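Local coordinates for protein diol-dehydratase (Roseburia inulinivorans, PDB 5I2A) that dehydrates 1,2-propanediol without vitamin B12, as a lyase of the glycyl radical enzyme family, at residues 89-94 and 131-136; 160-165 and 279-284; 139-144 and 512-517; 40-45 and 125-130. All coordinates share one frame; numbering follows the deposited sequence. Where two conformers were deposited one is given.

Contact 1 of 4, residues 89-94 and 131-136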
# COMPACT_ATOMS: atom_id res chain seq x y z
N PRO A 89 -7.39 -19.17 -3.76
CA PRO A 89 -8.49 -18.21 -3.63
C PRO A 89 -8.01 -16.77 -3.38
O PRO A 89 -8.81 -15.86 -3.53
CB PRO A 89 -9.28 -18.73 -2.43
CG PRO A 89 -8.28 -19.45 -1.61
CD PRO A 89 -7.36 -20.11 -2.63
N GLU A 90 -6.75 -16.59 -3.00
CA GLU A 90 -6.22 -15.23 -2.80
C GLU A 90 -6.25 -14.44 -4.11
O GLU A 90 -6.27 -13.21 -4.10
CB GLU A 90 -4.79 -15.27 -2.23
CG GLU A 90 -3.71 -15.82 -3.16
CD GLU A 90 -3.42 -17.31 -2.93
OE1 GLU A 90 -2.24 -17.71 -3.00
OE2 GLU A 90 -4.36 -18.08 -2.69
N PHE A 91 -6.26 -15.13 -5.24
CA PHE A 91 -6.31 -14.45 -6.54
C PHE A 91 -7.74 -14.42 -7.07
O PHE A 91 -8.24 -13.36 -7.39
CB PHE A 91 -5.37 -15.12 -7.55
CG PHE A 91 -3.94 -15.17 -7.09
CD1 PHE A 91 -3.21 -14.01 -6.92
CD2 PHE A 91 -3.33 -16.39 -6.79
CE1 PHE A 91 -1.89 -14.05 -6.46
CE2 PHE A 91 -2.02 -16.44 -6.35
CZ PHE A 91 -1.29 -15.28 -6.18
N SER A 92 -8.38 -15.58 -7.14
CA SER A 92 -9.79 -15.67 -7.53
C SER A 92 -10.33 -17.06 -7.20
O SER A 92 -9.56 -18.00 -7.01
CB SER A 92 -9.97 -15.40 -9.02
OG SER A 92 -9.43 -16.47 -9.79
N TYR A 93 -11.66 -17.18 -7.12
CA TYR A 93 -12.28 -18.48 -6.86
C TYR A 93 -13.70 -18.60 -7.42
O TYR A 93 -14.19 -19.71 -7.56
CB TYR A 93 -12.31 -18.76 -5.37
CG TYR A 93 -13.23 -17.84 -4.63
CD1 TYR A 93 -14.59 -18.13 -4.51
CD2 TYR A 93 -12.75 -16.66 -4.06
CE1 TYR A 93 -15.46 -17.27 -3.84
CE2 TYR A 93 -13.61 -15.79 -3.39
CZ TYR A 93 -14.96 -16.10 -3.28
OH TYR A 93 -15.81 -15.26 -2.63
N GLU A 94 -14.37 -17.48 -7.67
CA GLU A 94 -15.75 -17.56 -8.11
C GLU A 94 -15.88 -18.37 -9.40
O GLU A 94 -16.86 -19.08 -9.57
CB GLU A 94 -16.37 -16.16 -8.28
CG GLU A 94 -16.74 -15.53 -6.94
CD GLU A 94 -17.35 -14.14 -7.04
OE1 GLU A 94 -17.60 -13.66 -8.17
OE2 GLU A 94 -17.59 -13.52 -5.99
N LYS A 131 -11.57 -9.95 -0.91
CA LYS A 131 -10.17 -9.89 -0.52
C LYS A 131 -9.21 -10.34 -1.62
O LYS A 131 -8.01 -10.47 -1.38
CB LYS A 131 -9.90 -10.75 0.73
CG LYS A 131 -10.73 -10.41 1.97
CD LYS A 131 -10.26 -11.25 3.18
CE LYS A 131 -11.00 -10.90 4.45
NZ LYS A 131 -12.46 -11.15 4.32
N THR A 132 -9.73 -10.62 -2.81
CA THR A 132 -8.90 -11.22 -3.86
C THR A 132 -8.15 -10.15 -4.65
O THR A 132 -8.58 -8.99 -4.72
CB THR A 132 -9.75 -12.05 -4.85
OG1 THR A 132 -10.69 -11.17 -5.49
CG2 THR A 132 -10.52 -13.15 -4.13
N THR A 133 -7.04 -10.54 -5.28
CA THR A 133 -6.35 -9.63 -6.18
C THR A 133 -7.26 -9.29 -7.34
O THR A 133 -7.29 -8.15 -7.78
CB THR A 133 -5.02 -10.21 -6.71
OG1 THR A 133 -5.26 -11.47 -7.37
CG2 THR A 133 -4.03 -10.40 -5.57
N SER A 134 -8.02 -10.27 -7.83
CA SER A 134 -8.81 -10.06 -9.03
C SER A 134 -9.85 -8.96 -8.82
O SER A 134 -10.08 -8.16 -9.72
CB SER A 134 -9.48 -11.37 -9.49
OG SER A 134 -10.35 -11.88 -8.52
N GLU A 135 -10.46 -8.92 -7.64
CA GLU A 135 -11.46 -7.88 -7.35
C GLU A 135 -10.84 -6.48 -7.25
O GLU A 135 -11.38 -5.52 -7.77
CB GLU A 135 -12.22 -8.21 -6.06
CG GLU A 135 -13.23 -9.34 -6.22
CD GLU A 135 -13.72 -9.87 -4.88
OE1 GLU A 135 -14.82 -9.49 -4.46
OE2 GLU A 135 -12.99 -10.65 -4.24
N LEU A 136 -9.70 -6.37 -6.57
CA LEU A 136 -9.00 -5.09 -6.52
C LEU A 136 -8.55 -4.65 -7.92
O LEU A 136 -8.69 -3.49 -8.28
CB LEU A 136 -7.81 -5.15 -5.57
CG LEU A 136 -7.02 -3.85 -5.40
CD1 LEU A 136 -7.95 -2.73 -4.91
CD2 LEU A 136 -5.85 -4.03 -4.43
O HOH W 1 -5.50 -11.59 -2.10
O HOH W 2 -14.45 -13.03 -5.11
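The F91 ring meets T133 edge-on: T133 OG1 lies in the plane of the ring, 3.3 Å from F91 CD1, while one face is covered from within its own segment by E90 CG, which sits over the ring centre. The side chains of F91 and T133 run side by side, pointing the same way. The second ring, that of Y93, also turns an edge to the partner segment, with T132 CG2 4.1 Å from Y93 CE2.

Three hydrogen bonds cross between the segments. T133 N donates to E90 O (3.0 Å), and F91 O is held twice by S134, through its N and, at 2.8 Å, through its OG; all three donors lie in the plane of the carbonyl they approach. S134 OG reaches F91 O because chi1 of 60° sets it between its own backbone N and carbonyl carbon. A water bridges E90 O and K131 O beside these bonds.

T132 works on both sides. Its OG1 accepts from E135 N (3.1 Å) and donates to E135 OE2 (2.7 Å) on the anti lone pair of that carboxylate oxygen, while CG2 rests 3.3 Å from P89 O. A valine here would probably leave E135 N without its capping acceptor and the E135 carboxylate without this donor, setting its end freer to turn.

Outside the pair, E90 is salt-bridged to R33 and S92 OG is bonded to Y161 O. The arrangement is that of a helix N-terminus: T132 is the N-cap of helix 133-139, and the first-turn amides of T133 and S134 are taken up by carbonyls of the 89-94 loop.

Contact 2 of 4, residues 160-165 and 279-284. With EDO (1,2-ethanediol), chain C.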
# COMPACT_ATOMS: atom_id res chain seq x y z
N PHE A 160 -4.79 -12.05 -13.82
CA PHE A 160 -6.05 -11.63 -13.20
C PHE A 160 -6.59 -12.75 -12.31
O PHE A 160 -6.89 -12.53 -11.15
CB PHE A 160 -7.08 -11.25 -14.27
CG PHE A 160 -8.44 -10.84 -13.70
CD1 PHE A 160 -8.66 -9.54 -13.24
CD2 PHE A 160 -9.49 -11.74 -13.66
CE1 PHE A 160 -9.90 -9.16 -12.74
CE2 PHE A 160 -10.74 -11.37 -13.15
CZ PHE A 160 -10.94 -10.07 -12.69
N TYR A 161 -6.69 -13.96 -12.87
CA TYR A 161 -7.28 -15.09 -12.14
C TYR A 161 -6.32 -15.84 -11.21
O TYR A 161 -6.76 -16.55 -10.29
CB TYR A 161 -7.87 -16.11 -13.12
CG TYR A 161 -9.05 -15.61 -13.91
CD1 TYR A 161 -10.28 -15.40 -13.30
CD2 TYR A 161 -8.93 -15.38 -15.27
CE1 TYR A 161 -11.36 -14.95 -14.04
CE2 TYR A 161 -10.00 -14.94 -16.01
CZ TYR A 161 -11.22 -14.73 -15.40
OH TYR A 161 -12.26 -14.29 -16.17
N ASN A 162 -5.02 -15.72 -11.46
CA ASN A 162 -4.05 -16.49 -10.71
C ASN A 162 -2.71 -15.74 -10.61
O ASN A 162 -2.61 -14.60 -11.06
CB ASN A 162 -3.90 -17.90 -11.34
CG ASN A 162 -4.69 -18.97 -10.56
OD1 ASN A 162 -4.67 -19.01 -9.34
ND2 ASN A 162 -5.36 -19.84 -11.28
N GLY A 163 -1.70 -16.36 -10.00
CA GLY A 163 -0.44 -15.70 -9.72
C GLY A 163 0.38 -15.31 -10.94
O GLY A 163 0.04 -15.65 -12.08
N VAL A 164 1.49 -14.63 -10.71
CA VAL A 164 2.29 -14.11 -11.81
C VAL A 164 3.30 -15.17 -12.28
O VAL A 164 3.10 -15.79 -13.31
CB VAL A 164 3.03 -12.81 -11.41
CG1 VAL A 164 3.89 -12.31 -12.57
CG2 VAL A 164 2.01 -11.72 -11.04
N GLY A 165 4.34 -15.41 -11.49
CA GLY A 165 5.35 -16.38 -11.88
C GLY A 165 6.25 -15.83 -12.97
O GLY A 165 6.73 -14.71 -12.84
N GLU A 279 3.61 -21.35 -3.09
CA GLU A 279 3.54 -19.96 -2.64
C GLU A 279 2.61 -19.16 -3.52
O GLU A 279 1.81 -18.38 -3.03
CB GLU A 279 4.93 -19.30 -2.63
CG GLU A 279 4.87 -17.89 -2.00
CD GLU A 279 6.19 -17.12 -2.04
OE1 GLU A 279 6.97 -17.30 -3.01
OE2 GLU A 279 6.43 -16.34 -1.09
N SER A 280 2.71 -19.37 -4.83
CA SER A 280 1.85 -18.70 -5.80
C SER A 280 1.50 -19.64 -6.96
O SER A 280 2.28 -20.52 -7.29
CB SER A 280 2.52 -17.44 -6.34
OG SER A 280 1.78 -16.90 -7.41
N SER A 281 0.35 -19.42 -7.58
CA SER A 281 -0.07 -20.21 -8.75
C SER A 281 0.47 -19.68 -10.08
O SER A 281 0.09 -20.19 -11.13
CB SER A 281 -1.60 -20.28 -8.82
OG SER A 281 -2.16 -18.98 -8.70
N GLY A 282 1.32 -18.66 -10.04
CA GLY A 282 1.98 -18.20 -11.26
C GLY A 282 2.67 -19.38 -11.94
O GLY A 282 3.34 -20.17 -11.28
N HIS A 283 2.46 -19.55 -13.24
CA HIS A 283 3.19 -20.60 -13.94
C HIS A 283 4.41 -20.01 -14.66
O HIS A 283 4.85 -18.90 -14.33
CB HIS A 283 2.27 -21.40 -14.88
CG HIS A 283 1.65 -20.60 -15.98
ND1 HIS A 283 0.28 -20.44 -16.11
CD2 HIS A 283 2.20 -19.95 -17.04
CE1 HIS A 283 0.03 -19.72 -17.19
NE2 HIS A 283 1.17 -19.41 -17.77
N SER A 284 4.97 -20.76 -15.60
CA SER A 284 6.26 -20.42 -16.23
C SER A 284 7.38 -20.18 -15.21
O SER A 284 8.27 -19.36 -15.43
CB SER A 284 6.11 -19.21 -17.15
OG SER A 284 5.25 -19.53 -18.21
C1 EDO C . 4.16 -18.28 -21.54
O1 EDO C . 5.15 -17.95 -20.57
C2 EDO C . 2.99 -18.94 -20.79
O2 EDO C . 2.29 -17.99 -19.95
O HOH W 3 2.33 -14.35 -8.06
O HOH W 4 1.07 -17.33 -14.54
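S281 turns its OG between its own backbone N and carbonyl carbon (chi1 50°), which brings the hydroxyl to N162 and G163, whereas S280 swings its OG anti to the backbone N, beside G163 CA. S281 OG donates to N162 OD1 at 2.6 Å, coming from above the amide, 49° out of the carbonyl plane. The same oxygen accepts from G163 N (3.0 Å) in a nearly straight bond, 164° at the hydrogen, so one buried hydroxyl is gripped twice. A leucine in place of N162 would probably leave the S281 hydroxyl proton without its acceptor and let that side chain turn.

S280 OG accepts from G282 N (3.2 Å), forming an ST turn, and shares a water with V164 N. Behind these bonds the backbones nearly touch: G163 CA and G282 CA are 3.8 Å apart, and a CB on G163, G165 or G282 would run into the other segment.

Beyond this junction, H283 NE2 donates to O2 of a bound 1,2-ethanediol at 2.8 Å, and S284 OG donates to its O1. H166, E440 and D452 also bond this diol. It probably came from the crystallisation liquor, but it is a smaller relative of 1,2-propanediol, and the bonds to both of its hydroxyls are consistent with a site that could take the diol of a substrate, built next to the place where 162-165 and 280-283 pass each other at glycines.

Contact 3 of 4, residues 139-144 and 512-517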
# COMPACT_ATOMS: atom_id res chain seq x y z
N SER A 139 -11.45 -3.09 -9.88
CA SER A 139 -11.78 -1.74 -9.44
C SER A 139 -10.78 -0.71 -9.96
O SER A 139 -11.11 0.46 -10.10
CB SER A 139 -11.85 -1.67 -7.91
OG SER A 139 -12.80 -2.59 -7.41
N TYR A 140 -9.57 -1.15 -10.27
CA TYR A 140 -8.54 -0.23 -10.76
C TYR A 140 -8.54 -0.05 -12.29
O TYR A 140 -7.73 0.71 -12.81
CB TYR A 140 -7.15 -0.70 -10.30
CG TYR A 140 -6.69 -0.18 -8.96
CD1 TYR A 140 -6.88 1.16 -8.59
CD2 TYR A 140 -6.01 -1.01 -8.08
CE1 TYR A 140 -6.41 1.63 -7.36
CE2 TYR A 140 -5.56 -0.56 -6.86
CZ TYR A 140 -5.75 0.75 -6.50
OH TYR A 140 -5.26 1.17 -5.28
N MET A 141 -9.42 -0.74 -12.99
CA MET A 141 -9.47 -0.65 -14.45
C MET A 141 -10.43 0.44 -14.93
O MET A 141 -11.53 0.55 -14.43
CB MET A 141 -9.88 -1.99 -15.06
CG MET A 141 -8.92 -3.11 -14.77
SD MET A 141 -9.42 -4.67 -15.50
CE MET A 141 -8.18 -5.76 -14.81
N ALA A 142 -10.02 1.22 -15.93
CA ALA A 142 -10.90 2.23 -16.51
C ALA A 142 -12.13 1.60 -17.17
O ALA A 142 -12.08 0.45 -17.62
CB ALA A 142 -10.15 3.07 -17.51
N PRO A 143 -13.26 2.34 -17.21
CA PRO A 143 -14.45 1.83 -17.89
C PRO A 143 -14.17 1.50 -19.36
O PRO A 143 -14.69 0.51 -19.86
CB PRO A 143 -15.45 2.98 -17.78
CG PRO A 143 -15.01 3.76 -16.59
CD PRO A 143 -13.50 3.66 -16.58
N GLU A 144 -13.36 2.31 -20.02
CA GLU A 144 -13.03 2.07 -21.42
C GLU A 144 -12.24 0.75 -21.57
O GLU A 144 -12.40 0.04 -22.55
CB GLU A 144 -12.23 3.24 -22.01
CG GLU A 144 -13.05 4.54 -22.19
CD GLU A 144 -13.21 5.36 -20.92
OE1 GLU A 144 -12.86 4.89 -19.82
OE2 GLU A 144 -13.67 6.51 -21.02
N ASN A 512 -1.51 -2.79 -15.82
CA ASN A 512 -1.05 -1.93 -14.73
C ASN A 512 -2.01 -2.02 -13.53
O ASN A 512 -1.58 -2.03 -12.39
CB ASN A 512 -0.88 -0.48 -15.20
CG ASN A 512 0.37 -0.28 -16.07
OD1 ASN A 512 1.18 -1.19 -16.22
ND2 ASN A 512 0.53 0.92 -16.62
N ALA A 513 -3.30 -2.10 -13.81
CA ALA A 513 -4.29 -2.29 -12.74
C ALA A 513 -4.06 -3.60 -11.98
O ALA A 513 -4.08 -3.64 -10.76
CB ALA A 513 -5.71 -2.25 -13.31
N ILE A 514 -3.83 -4.68 -12.72
CA ILE A 514 -3.56 -5.98 -12.11
C ILE A 514 -2.22 -5.95 -11.34
O ILE A 514 -2.09 -6.55 -10.29
CB ILE A 514 -3.58 -7.09 -13.18
CG1 ILE A 514 -4.99 -7.18 -13.77
CG2 ILE A 514 -3.14 -8.45 -12.60
CD1 ILE A 514 -5.08 -7.98 -15.09
N ASP A 515 -1.26 -5.20 -11.87
CA ASP A 515 0.05 -4.99 -11.25
C ASP A 515 -0.11 -4.38 -9.85
O ASP A 515 0.46 -4.88 -8.88
CB ASP A 515 0.91 -4.08 -12.15
CG ASP A 515 2.41 -4.41 -12.09
OD1 ASP A 515 2.92 -4.89 -11.05
OD2 ASP A 515 3.09 -4.14 -13.11
N TYR A 516 -0.91 -3.31 -9.75
CA TYR A 516 -1.20 -2.70 -8.45
C TYR A 516 -1.82 -3.72 -7.52
O TYR A 516 -1.46 -3.77 -6.36
CB TYR A 516 -2.12 -1.48 -8.58
CG TYR A 516 -1.35 -0.25 -8.99
CD1 TYR A 516 -0.36 0.28 -8.15
CD2 TYR A 516 -1.55 0.34 -10.23
CE1 TYR A 516 0.39 1.39 -8.53
CE2 TYR A 516 -0.81 1.45 -10.62
CZ TYR A 516 0.15 1.97 -9.76
OH TYR A 516 0.87 3.06 -10.15
N ALA A 517 -2.74 -4.54 -8.04
CA ALA A 517 -3.40 -5.51 -7.18
C ALA A 517 -2.39 -6.51 -6.58
O ALA A 517 -2.43 -6.78 -5.38
CB ALA A 517 -4.51 -6.25 -7.94
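Within 512-517 the contact begins at A513, whose methyl takes its centre. A513 CB lies 3.7 Å from Y140 CB, 3.6 Å from Y140 O and 3.6 Å from M141 CG, so one small side chain fills the angle between two larger ones.

At I514 the CB points away from the loop, yet the end of the side chain comes back to it: M141 CE rests 3.6 Å from I514 CG1 and also touches CD1. M141 gets there by an extended chain, chi2 180° and chi3 equally straight, which carries the thioether past A513 to the next helix position. F160 packs on both M141 and I514, closing this apolar patch.

Two residues further along the helix, Y516 CB sits 4.0 Å from Y140 CD2. The rings form an edge-to-face pair, the edge of Y516 directed at the face of Y140, with centroids 5.9 Å apart and planes at 52°, a tilted rather than upright T. The long axes of the two side chains cross at about a right angle. The hydroxyl of Y516 continues to A198 O of the second subunit, and Y140 O accepts from S201 OG of that subunit, so the tyrosines link the intrachain packing to the dimer.

Across the segments the evidence is wholly van der Waals and aromatic; nearby, N509 OD1 receives A142 N, the N-cap residue of helix 143-150. The arrangement is that of a helix-helix connection, the loop between helices 133-139 and 143-150, laid against the long helix 489-521 at the subunit interface.

Contact 4 of 4, residues 40-45 and 125-130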
# COMPACT_ATOMS: atom_id res chain seq x y z
N SER A 40 -4.76 -19.45 8.19
CA SER A 40 -3.68 -18.55 8.57
C SER A 40 -4.11 -17.07 8.52
O SER A 40 -3.87 -16.32 9.46
CB SER A 40 -2.47 -18.76 7.68
OG SER A 40 -1.39 -17.94 8.09
N PHE A 41 -4.74 -16.66 7.43
CA PHE A 41 -5.16 -15.27 7.29
C PHE A 41 -6.14 -14.83 8.40
O PHE A 41 -6.05 -13.71 8.91
CB PHE A 41 -5.77 -15.03 5.91
CG PHE A 41 -4.80 -14.43 4.92
CD1 PHE A 41 -3.72 -15.16 4.46
CD2 PHE A 41 -4.97 -13.13 4.48
CE1 PHE A 41 -2.81 -14.59 3.57
CE2 PHE A 41 -4.08 -12.56 3.58
CZ PHE A 41 -2.99 -13.29 3.13
N LYS A 42 -7.04 -15.72 8.79
CA LYS A 42 -7.93 -15.43 9.92
C LYS A 42 -7.13 -15.17 11.19
O LYS A 42 -7.55 -14.39 12.02
CB LYS A 42 -8.92 -16.58 10.14
CG LYS A 42 -10.03 -16.68 9.09
CD LYS A 42 -10.94 -17.90 9.37
CE LYS A 42 -12.12 -17.93 8.41
NZ LYS A 42 -12.88 -19.22 8.47
N ALA A 43 -5.99 -15.82 11.35
CA ALA A 43 -5.17 -15.63 12.55
C ALA A 43 -4.24 -14.42 12.50
O ALA A 43 -3.66 -14.05 13.51
CB ALA A 43 -4.34 -16.89 12.83
N THR A 44 -4.09 -13.80 11.34
CA THR A 44 -3.12 -12.71 11.24
C THR A 44 -3.74 -11.37 10.84
O THR A 44 -3.01 -10.46 10.46
CB THR A 44 -2.02 -13.05 10.21
OG1 THR A 44 -2.62 -13.25 8.93
CG2 THR A 44 -1.23 -14.29 10.62
N GLU A 45 -5.06 -11.26 10.89
CA GLU A 45 -5.74 -10.01 10.54
C GLU A 45 -5.16 -8.88 11.35
O GLU A 45 -4.92 -9.02 12.55
CB GLU A 45 -7.26 -10.13 10.78
CG GLU A 45 -7.94 -11.01 9.74
CD GLU A 45 -9.42 -11.23 10.00
OE1 GLU A 45 -9.94 -10.79 11.05
OE2 GLU A 45 -10.06 -11.84 9.13
N ASP A 125 -13.52 -20.63 0.68
CA ASP A 125 -13.56 -19.51 -0.26
C ASP A 125 -14.32 -18.30 0.29
O ASP A 125 -14.02 -17.16 -0.06
CB ASP A 125 -14.22 -19.90 -1.58
CG ASP A 125 -13.40 -20.88 -2.42
OD1 ASP A 125 -12.20 -21.07 -2.17
OD2 ASP A 125 -13.99 -21.45 -3.34
N ALA A 126 -15.33 -18.55 1.12
CA ALA A 126 -16.21 -17.49 1.59
C ALA A 126 -15.41 -16.38 2.25
O ALA A 126 -15.77 -15.22 2.17
CB ALA A 126 -17.27 -18.04 2.55
N TYR A 127 -14.32 -16.75 2.90
CA TYR A 127 -13.44 -15.79 3.54
C TYR A 127 -12.83 -14.79 2.56
O TYR A 127 -12.56 -13.64 2.92
CB TYR A 127 -12.31 -16.52 4.27
CG TYR A 127 -11.36 -15.56 4.94
CD1 TYR A 127 -11.71 -14.94 6.14
CD2 TYR A 127 -10.13 -15.26 4.38
CE1 TYR A 127 -10.85 -14.05 6.75
CE2 TYR A 127 -9.27 -14.37 4.98
CZ TYR A 127 -9.63 -13.78 6.17
OH TYR A 127 -8.76 -12.91 6.76
N TRP A 128 -12.59 -15.23 1.32
CA TRP A 128 -11.82 -14.45 0.36
C TRP A 128 -12.68 -13.49 -0.45
O TRP A 128 -12.16 -12.67 -1.20
CB TRP A 128 -11.02 -15.40 -0.57
CG TRP A 128 -9.94 -16.01 0.23
CD1 TRP A 128 -9.98 -17.21 0.89
CD2 TRP A 128 -8.67 -15.42 0.56
NE1 TRP A 128 -8.81 -17.41 1.58
CE2 TRP A 128 -8.00 -16.32 1.40
CE3 TRP A 128 -8.05 -14.21 0.22
CZ2 TRP A 128 -6.73 -16.06 1.90
CZ3 TRP A 128 -6.79 -13.96 0.71
CH2 TRP A 128 -6.14 -14.88 1.54
N LYS A 129 -13.99 -13.57 -0.26
CA LYS A 129 -14.90 -12.62 -0.89
C LYS A 129 -14.51 -11.20 -0.50
O LYS A 129 -14.38 -10.90 0.67
CB LYS A 129 -16.35 -12.91 -0.49
CG LYS A 129 -17.36 -11.94 -1.09
CD LYS A 129 -17.38 -12.05 -2.60
CE LYS A 129 -18.54 -11.26 -3.20
NZ LYS A 129 -18.61 -11.40 -4.68
N GLY A 130 -14.28 -10.35 -1.48
CA GLY A 130 -13.82 -9.00 -1.20
C GLY A 130 -12.36 -8.89 -0.77
O GLY A 130 -11.94 -7.83 -0.31
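Y127 and W128 belong to the turn that follows helix 115-125, and together they pack against the C-terminal end of helix 32-43 and the residues just after it. W128 meets F41 in an edge-to-face pair: W128 CH2 stands above the centre of the F41 ring, 3.6 Å from F41 CD2. The ring centroids are 4.8 Å apart and the planes are inclined at 57°, the edge of the indole six-membered ring toward the phenyl face. The indole is held in turn by NE1, which is bonded to T38, one helix turn before F41.

Y127 extends its ring between its neighbours because CG lies anti to its backbone N (chi1 180°). Y127 CE2 is 3.7 Å from F41 CB, and Y127 CE1 is 3.6 Å from K42 CG, the lysine chain sliding past the tyrosine in the opposite direction. Y127 CD2 also lies over one face of W128, offset toward its rim, so the two rings of the turn also pack on each other.

At its far end Y127 OH donates to E45 OE2 at 2.9 Å, using the anti lone pair of that oxygen. The carboxylate is nearly coplanar with the phenol ring, 14° apart, and comes up to the ring at its edge. R52, whose side chain touches E45, makes a weak bond to Y127 OH, and its positive charge would probably stabilise the ionised carboxylate. E45 also packs on K129 of the second subunit.

The arrangement is peripheral helix-to-turn packing in the PFL-like part of the chain: a turn packed by its two aromatic rings on the C-terminal end of helix 32-43, with the tyrosine-carboxylate bond at its margin.

Overall arrangement
Contact 2 lies deepest, its centre about 11 Å from the centre of the chain, and contact 4 farthest out, about 30 Å centre to centre, with contacts 1 and 3 between, at about 21 and 22 Å on the same measure. Contacts 1, 2 and 3 are buried; contact 4 is only partly so and includes an exposed lysine. Chemistry follows place: hydroxyls, glycines and a bound diol inside, a polar helix start in contact 1, apolar and aromatic packing in contact 3, and rings with a charged rim in contact 4. Helix 133-139 starts in contact 1 and runs into the loop of contact 3, and both lie against helix 489-521, whereas E94 and K129 form a salt bridge between contacts 1 and 4. F160 of contact 2 packs against contacts 1 and 3. All but contact 2 touch the second subunit.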